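Local structure of neurotrypsin (Mus musculus, 6H8M) at residues I6-G11 and A101-D106; G17-F22 and G28-D33. The protein is a secreted brain serine protease that plays a role in neuronal plasticity, its proteolysis possibly serving structural reorganisation linked to learning and memory. All blocks are in the same frame, centred on the assembly; numbering follows the deposited sequence.

Interaction 1 of 2, residues I6-G11 and A101-D106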
ATOM      1  N   ILE A   6       2.314   2.251   9.276  1.00 38.52           N
ATOM      2  CA  ILE A   6       2.332   1.346   8.153  1.00 38.08           C
ATOM      3  C   ILE A   6       3.325   0.222   8.406  1.00 35.17           C
ATOM      4  O   ILE A   6       4.377   0.398   9.156  1.00 39.72           O
ATOM      5  CB  ILE A   6       2.641   2.103   6.840  1.00 39.33           C
ATOM      6  CG1 ILE A   6       3.994   2.747   6.818  1.00 45.15           C
ATOM      7  CG2 ILE A   6       1.589   3.140   6.557  1.00 45.82           C
ATOM      8  CD1 ILE A   6       4.326   3.283   5.441  1.00 48.14           C
ATOM      9  N   ARG A   7       2.992  -0.950   7.874  1.00 35.72           N
ATOM     10  CA  ARG A   7       3.894  -2.104   7.930  1.00 38.43           C
ATOM     11  C   ARG A   7       3.715  -2.924   6.677  1.00 40.34           C
ATOM     12  O   ARG A   7       2.700  -2.883   6.053  1.00 37.42           O
ATOM     13  CB  ARG A   7       3.623  -2.940   9.192  1.00 39.26           C
ATOM     14  CG  ARG A   7       2.275  -3.639   9.258  1.00 40.85           C
ATOM     15  CD  ARG A   7       2.033  -4.355  10.577  1.00 46.01           C
ATOM     16  NE  ARG A   7       0.767  -5.078  10.460  1.00 48.26           N
ATOM     17  CZ  ARG A   7       0.114  -5.597  11.458  1.00 53.22           C
ATOM     18  NH1 ARG A   7       0.607  -5.458  12.678  1.00 52.83           N
ATOM     19  NH2 ARG A   7      -1.003  -6.260  11.229  1.00 48.16           N
ATOM     20  N   LEU A   8       4.735  -3.713   6.336  1.00 34.36           N
ATOM     21  CA  LEU A   8       4.677  -4.691   5.276  1.00 37.19           C
ATOM     22  C   LEU A   8       4.638  -6.121   5.868  1.00 41.22           C
ATOM     23  O   LEU A   8       5.341  -6.372   6.883  1.00 41.53           O
ATOM     24  CB  LEU A   8       5.915  -4.602   4.368  1.00 37.58           C
ATOM     25  CG  LEU A   8       6.110  -3.220   3.745  1.00 39.67           C
ATOM     26  CD1 LEU A   8       7.302  -3.289   2.798  1.00 39.76           C
ATOM     27  CD2 LEU A   8       4.840  -2.688   3.053  1.00 40.60           C
ATOM     28  N   VAL A   9       3.721  -6.949   5.366  1.00 38.53           N
ATOM     29  CA  VAL A   9       3.489  -8.283   5.919  1.00 38.40           C
ATOM     30  C   VAL A   9       3.580  -9.335   4.816  1.00 38.93           C
ATOM     31  O   VAL A   9       3.222  -9.110   3.668  1.00 40.05           O
ATOM     32  CB  VAL A   9       2.072  -8.310   6.555  1.00 44.68           C
ATOM     33  CG1 VAL A   9       1.808  -9.640   7.294  1.00 53.65           C
ATOM     34  CG2 VAL A   9       1.907  -7.146   7.531  1.00 49.23           C
ATOM     35  N   ASP A  10       4.108 -10.526   5.172  1.00 41.83           N
ATOM     36  CA  ASP A  10       4.047 -11.716   4.318  1.00 46.17           C
ATOM     37  C   ASP A  10       4.997 -11.661   3.106  1.00 46.21           C
ATOM     38  O   ASP A  10       4.840 -12.499   2.208  1.00 44.80           O
ATOM     39  CB  ASP A  10       2.632 -12.036   3.844  1.00 42.17           C
ATOM     40  CG  ASP A  10       1.736 -12.623   4.897  1.00 54.25           C
ATOM     41  OD1 ASP A  10       2.256 -13.206   5.847  1.00 53.66           O
ATOM     42  OD2 ASP A  10       0.539 -12.529   4.751  1.00 51.14           O
ATOM     43  N   GLY A  11       5.966 -10.772   3.128  1.00 42.88           N
ATOM     44  CA  GLY A  11       7.056 -10.710   2.160  1.00 42.62           C
ATOM     45  C   GLY A  11       8.147 -11.704   2.499  1.00 49.49           C
ATOM     46  O   GLY A  11       8.186 -12.220   3.560  1.00 46.41           O
ATOM     47  N   ALA A 101      -3.247  -4.526  -1.803  1.00 36.64           N
ATOM     48  CA  ALA A 101      -2.066  -3.958  -2.443  1.00 36.26           C
ATOM     49  C   ALA A 101      -0.801  -4.319  -1.663  1.00 35.72           C
ATOM     50  O   ALA A 101      -0.852  -4.469  -0.424  1.00 36.96           O
ATOM     51  CB  ALA A 101      -2.259  -2.440  -2.456  1.00 41.54           C
ATOM     52  N   GLY A 102       0.305  -4.264  -2.383  1.00 34.87           N
ATOM     53  CA  GLY A 102       1.611  -4.581  -1.860  1.00 36.11           C
ATOM     54  C   GLY A 102       2.688  -3.789  -2.534  1.00 35.02           C
ATOM     55  O   GLY A 102       2.405  -3.125  -3.538  1.00 38.22           O
ATOM     56  N   VAL A 103       3.953  -3.952  -2.094  1.00 35.01           N
ATOM     57  CA  VAL A 103       5.081  -3.257  -2.613  1.00 35.38           C
ATOM     58  C   VAL A 103       6.335  -4.147  -2.540  1.00 40.20           C
ATOM     59  O   VAL A 103       6.372  -5.025  -1.676  1.00 38.06           O
ATOM     60  CB  VAL A 103       5.370  -1.951  -1.859  1.00 36.81           C
ATOM     61  CG1 VAL A 103       4.141  -1.038  -1.864  1.00 36.76           C
ATOM     62  CG2 VAL A 103       5.821  -2.190  -0.443  1.00 39.73           C
ATOM     63  N   ILE A 104       7.336  -3.788  -3.356  1.00 39.31           N
ATOM     64  CA  ILE A 104       8.712  -4.110  -3.173  1.00 41.58           C
ATOM     65  C   ILE A 104       9.527  -2.838  -3.120  1.00 40.35           C
ATOM     66  O   ILE A 104       9.567  -2.124  -4.093  1.00 44.38           O
ATOM     67  CB  ILE A 104       9.224  -5.018  -4.285  1.00 42.29           C
ATOM     68  CG1 ILE A 104       8.416  -6.296  -4.353  1.00 45.27           C
ATOM     69  CG2 ILE A 104      10.722  -5.315  -4.064  1.00 46.39           C
ATOM     70  CD1 ILE A 104       8.721  -7.076  -5.562  1.00 49.19           C
ATOM     71  N   CYS A 105      10.199  -2.579  -1.991  1.00 42.37           N
ATOM     72  CA  CYS A 105      11.072  -1.438  -1.846  1.00 43.39           C
ATOM     73  C   CYS A 105      12.526  -1.810  -2.177  1.00 47.96           C
ATOM     74  O   CYS A 105      12.924  -2.935  -2.016  1.00 47.45           O
ATOM     75  CB  CYS A 105      11.030  -0.901  -0.426  1.00 44.57           C
ATOM     76  SG  CYS A 105       9.373  -0.601   0.253  1.00 44.06           S
ATOM     77  N   ASP A 106      13.272  -0.820  -2.705  1.00 49.95           N
ATOM     78  CA  ASP A 106      14.662  -1.004  -3.089  1.00 52.99           C
ATOM     79  C   ASP A 106      14.756  -2.178  -4.073  1.00 54.22           C
ATOM     80  O   ASP A 106      15.582  -3.092  -3.941  1.00 56.37           O
ATOM     81  CB  ASP A 106      15.573  -1.160  -1.874  1.00 56.41           C
ATOM     82  CG  ASP A 106      15.834   0.145  -1.127  1.00 58.46           C
ATOM     83  OD1 ASP A 106      15.190   1.199  -1.478  1.00 59.36           O
ATOM     84  OD2 ASP A 106      16.590   0.077  -0.164  1.00 62.09           O
TER

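Interaction 2 of 2, residues G17-F22 and G28-D33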
ATOM      1  N   GLY A  17       6.134  -6.673   0.873  1.00 35.62           N
ATOM      2  CA  GLY A  17       4.999  -7.409   1.400  1.00 33.69           C
ATOM      3  C   GLY A  17       3.680  -6.678   1.149  1.00 33.38           C
ATOM      4  O   GLY A  17       3.671  -5.606   0.476  1.00 34.18           O
ATOM      5  N   ARG A  18       2.598  -7.217   1.719  1.00 32.75           N
ATOM      6  CA  ARG A  18       1.262  -6.573   1.635  1.00 33.92           C
ATOM      7  C   ARG A  18       1.272  -5.356   2.570  1.00 33.93           C
ATOM      8  O   ARG A  18       1.718  -5.504   3.724  1.00 35.34           O
ATOM      9  CB  ARG A  18       0.173  -7.567   2.047  1.00 35.40           C
ATOM     10  CG  ARG A  18      -1.238  -6.998   2.009  1.00 35.47           C
ATOM     11  CD  ARG A  18      -2.279  -8.003   2.464  1.00 37.72           C
ATOM     12  NE  ARG A  18      -2.060  -8.446   3.834  1.00 37.80           N
ATOM     13  CZ  ARG A  18      -1.312  -9.489   4.177  1.00 40.67           C
ATOM     14  NH1 ARG A  18      -0.706 -10.205   3.246  1.00 39.23           N
ATOM     15  NH2 ARG A  18      -1.174  -9.813   5.450  1.00 42.37           N
ATOM     16  N   VAL A  19       0.770  -4.215   2.091  1.00 33.65           N
ATOM     17  CA  VAL A  19       0.724  -2.956   2.879  1.00 33.98           C
ATOM     18  C   VAL A  19      -0.401  -3.013   3.886  1.00 36.82           C
ATOM     19  O   VAL A  19      -1.530  -3.335   3.513  1.00 37.19           O
ATOM     20  CB  VAL A  19       0.526  -1.735   1.963  1.00 38.17           C
ATOM     21  CG1 VAL A  19       0.591  -0.502   2.882  1.00 40.71           C
ATOM     22  CG2 VAL A  19       1.617  -1.684   0.899  1.00 41.53           C
ATOM     23  N   GLU A  20      -0.080  -2.821   5.185  1.00 35.92           N
ATOM     24  CA  GLU A  20      -1.101  -2.680   6.190  1.00 38.06           C
ATOM     25  C   GLU A  20      -0.947  -1.302   6.835  1.00 38.95           C
ATOM     26  O   GLU A  20       0.178  -0.803   7.060  1.00 39.67           O
ATOM     27  CB  GLU A  20      -1.076  -3.844   7.189  1.00 39.84           C
ATOM     28  CG  GLU A  20      -1.408  -5.161   6.454  1.00 41.08           C
ATOM     29  CD  GLU A  20      -1.733  -6.397   7.231  1.00 48.94           C
ATOM     30  OE1 GLU A  20      -2.310  -7.333   6.614  1.00 46.10           O
ATOM     31  OE2 GLU A  20      -1.402  -6.381   8.414  1.00 49.37           O
ATOM     32  N   VAL A  21      -2.095  -0.705   7.169  1.00 38.19           N
ATOM     33  CA  VAL A  21      -2.101   0.608   7.743  1.00 37.85           C
ATOM     34  C   VAL A  21      -3.009   0.604   8.967  1.00 38.78           C
ATOM     35  O   VAL A  21      -3.984  -0.156   9.021  1.00 40.04           O
ATOM     36  CB  VAL A  21      -2.575   1.655   6.736  1.00 44.99           C
ATOM     37  CG1 VAL A  21      -1.787   1.559   5.454  1.00 55.58           C
ATOM     38  CG2 VAL A  21      -4.048   1.448   6.406  1.00 50.73           C
ATOM     39  N   PHE A  22      -2.655   1.408   9.977  1.00 38.09           N
ATOM     40  CA  PHE A  22      -3.358   1.383  11.243  1.00 40.02           C
ATOM     41  C   PHE A  22      -4.230   2.643  11.337  1.00 43.47           C
ATOM     42  O   PHE A  22      -3.720   3.749  11.339  1.00 40.64           O
ATOM     43  CB  PHE A  22      -2.392   1.362  12.429  1.00 42.57           C
ATOM     44  CG  PHE A  22      -3.070   1.147  13.760  1.00 46.30           C
ATOM     45  CD1 PHE A  22      -3.379  -0.141  14.160  1.00 45.24           C
ATOM     46  CD2 PHE A  22      -3.474   2.211  14.575  1.00 48.78           C
ATOM     47  CE1 PHE A  22      -4.008  -0.372  15.368  1.00 48.58           C
ATOM     48  CE2 PHE A  22      -4.118   1.974  15.787  1.00 50.09           C
ATOM     49  CZ  PHE A  22      -4.381   0.689  16.181  1.00 48.64           C
ATOM     50  N   GLY A  28      -5.405  -2.705   8.890  1.00 38.84           N
ATOM     51  CA  GLY A  28      -6.193  -3.118   7.725  1.00 41.42           C
ATOM     52  C   GLY A  28      -5.447  -2.863   6.445  1.00 40.39           C
ATOM     53  O   GLY A  28      -4.302  -2.369   6.464  1.00 41.01           O
ATOM     54  N   THR A  29      -6.054  -3.193   5.331  1.00 39.67           N
ATOM     55  CA  THR A  29      -5.325  -3.229   4.054  1.00 39.73           C
ATOM     56  C   THR A  29      -5.747  -2.060   3.179  1.00 41.65           C
ATOM     57  O   THR A  29      -6.561  -1.254   3.556  1.00 43.75           O
ATOM     58  CB  THR A  29      -5.557  -4.585   3.371  1.00 41.20           C
ATOM     59  OG1 THR A  29      -6.964  -4.820   3.234  1.00 42.34           O
ATOM     60  CG2 THR A  29      -5.077  -5.691   4.279  1.00 41.25           C
ATOM     61  N   ILE A  30      -5.142  -2.034   1.988  1.00 40.71           N
ATOM     62  CA  ILE A  30      -5.402  -1.048   0.969  1.00 38.87           C
ATOM     63  C   ILE A  30      -5.768  -1.765  -0.327  1.00 40.12           C
ATOM     64  O   ILE A  30      -5.066  -2.692  -0.781  1.00 39.19           O
ATOM     65  CB  ILE A  30      -4.153  -0.190   0.750  1.00 41.94           C
ATOM     66  CG1 ILE A  30      -3.687   0.453   2.045  1.00 43.25           C
ATOM     67  CG2 ILE A  30      -4.361   0.813  -0.360  1.00 43.50           C
ATOM     68  CD1 ILE A  30      -2.500   1.395   1.820  1.00 47.30           C
ATOM     69  N   CYS A  31      -6.868  -1.358  -0.952  1.00 41.41           N
ATOM     70  CA  CYS A  31      -7.326  -1.907  -2.241  1.00 45.84           C
ATOM     71  C   CYS A  31      -6.352  -1.510  -3.378  1.00 49.74           C
ATOM     72  O   CYS A  31      -5.879  -0.396  -3.418  1.00 46.56           O
ATOM     73  CB  CYS A  31      -8.724  -1.406  -2.571  1.00 50.31           C
ATOM     74  SG  CYS A  31      -9.411  -2.195  -4.042  1.00 56.85           S
ATOM     75  N   ASP A  32      -6.138  -2.412  -4.340  1.00 45.12           N
ATOM     76  CA  ASP A  32      -5.158  -2.185  -5.405  1.00 45.95           C
ATOM     77  C   ASP A  32      -5.740  -1.388  -6.567  1.00 47.04           C
ATOM     78  O   ASP A  32      -5.050  -1.216  -7.556  1.00 43.52           O
ATOM     79  CB  ASP A  32      -4.543  -3.505  -5.889  1.00 40.94           C
ATOM     80  CG  ASP A  32      -5.532  -4.385  -6.660  1.00 45.18           C
ATOM     81  OD1 ASP A  32      -6.711  -3.981  -6.797  1.00 44.25           O
ATOM     82  OD2 ASP A  32      -5.155  -5.498  -7.052  1.00 45.53           O
ATOM     83  N   ASP A  33      -7.020  -0.940  -6.490  1.00 48.14           N
ATOM     84  CA  ASP A  33      -7.640  -0.220  -7.570  1.00 56.39           C
ATOM     85  C   ASP A  33      -6.846   1.082  -7.737  1.00 55.39           C
ATOM     86  O   ASP A  33      -6.733   1.903  -6.788  1.00 56.16           O
ATOM     87  CB  ASP A  33      -9.105   0.078  -7.237  1.00 55.52           C
ATOM     88  CG  ASP A  33      -9.812   0.484  -8.517  1.00 69.93           C
ATOM     89  OD1 ASP A  33      -9.803  -0.328  -9.476  1.00 80.40           O
ATOM     90  OD2 ASP A  33     -10.179   1.641  -8.594  1.00 76.09           O
TER
HETATM   91  O   HOH W   1      -3.000  -4.009   1.389  1.00 38.18           O

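Interaction 1 of 2, residues I6-G11 and A101-D106
L8 of strand 6-10 meets V103 and C105 of strand 102-105 in a small apolar contact within the third SRCR domain of neurotrypsin. The contact joins two sheets of the SRCR fold. Strand 6-10 is an outermost strand of the five-stranded sheet, while strand 102-105 pairs with strand 53-56. The segments are not paired to each other: the CA atoms of L8 and G102, the nearest across the contact, are 7.8 Å apart, and side chains bridge the gap.

The apolar contacts centre on one methyl. V103 CG2 faces the fork of L8, equally far from both methyls, with L8 CD2 at 3.7 Å and L8 CD1 also at 3.7 Å. The two side chains cross at about a right angle. Only 96 Å² is buried between the segments, both sides summed.

Other partners complete the surroundings. V103 also packs on A40 and C44 of helix 37-46, and L8 rests on L47 just after that helix. Backbone bonds hang both strands on the same segment: V9 bonds to R18 and V103 to G17.

The sulfur contact is looser. C105 is disulfide-bonded to C44, which ties strand 102-105 covalently to the helix. L8 reaches toward this bridge because CD1 lies anti to CA (chi2 -176°) and continues away from the backbone. L8 CD1 ends 4.2 Å from C105 SG.

Interaction 2 of 2, residues G17-F22 and G28-D33
R18 and E20 flank the methyl of T29, which lies at the guanidinium edge and alongside the glutamate, while V19 and V21 meet I30. R18 bends at chi3 (60°), which swings its guanidinium toward E20. NE and NH2 both grip the same oxygen, side-on and near the guanidinium plane. The R18 NE to E20 OE1 bond is 3.0 Å, on the anti side of the carboxylate but tilted out of its plane. R18 NH2 forms a salt bridge to E20 OE1 from above the carboxylate plane, on the same face. T29 points the same way as E20, with its CG2 4.0 Å from E20 OE1. Outside the segments, R18 NH1 pairs with D10, E20 OE2 with R7, and T29 OG1 bonds to D100. A leucine in place of R18 has no guanidinium, and would probably leave D10 without this charge partner and E20 with R7 but not its second arginine, freer to turn.

These strands form the beta hairpin 18-23/26-30 of the SRCR domain. V21 and G28 are an antiparallel hydrogen-bonded pair: V21 N to G28 O is 2.9 Å and nearly straight (165°), and G28 N bonds back to V21 O. The strands are strongly splayed: their N-to-C directions make 125°, where 180° would be antiparallel. A water bridges V19 O and I30 N, accepting from I30 N at 3.0 Å.

I30 crosses V21 at about a right angle. I30 CD1 lies 3.7 Å from V21 CG1. The same methyl reaches V19, with I30 CD1 3.8 Å from V19 CG1.

Overall arrangement
Both contacts are buried, and interaction 2 is nested inside the chain loop closed by interaction 1. Their centres are 9 Å apart. Strands 6-10 and 18-23 are neighbours in one sheet, so the two contacts share its backbone bonding. A further link runs from A101 N to I30 O. The chemistry differs. Interaction 1 is purely apolar and links two separate sheets beside helix 37-46. Interaction 2 lies within a hairpin and buries about three times the area. It combines backbone bonds and a bridging water with a charged group and an apolar one. Its charges extend to R7 and D10 of segment 6-11.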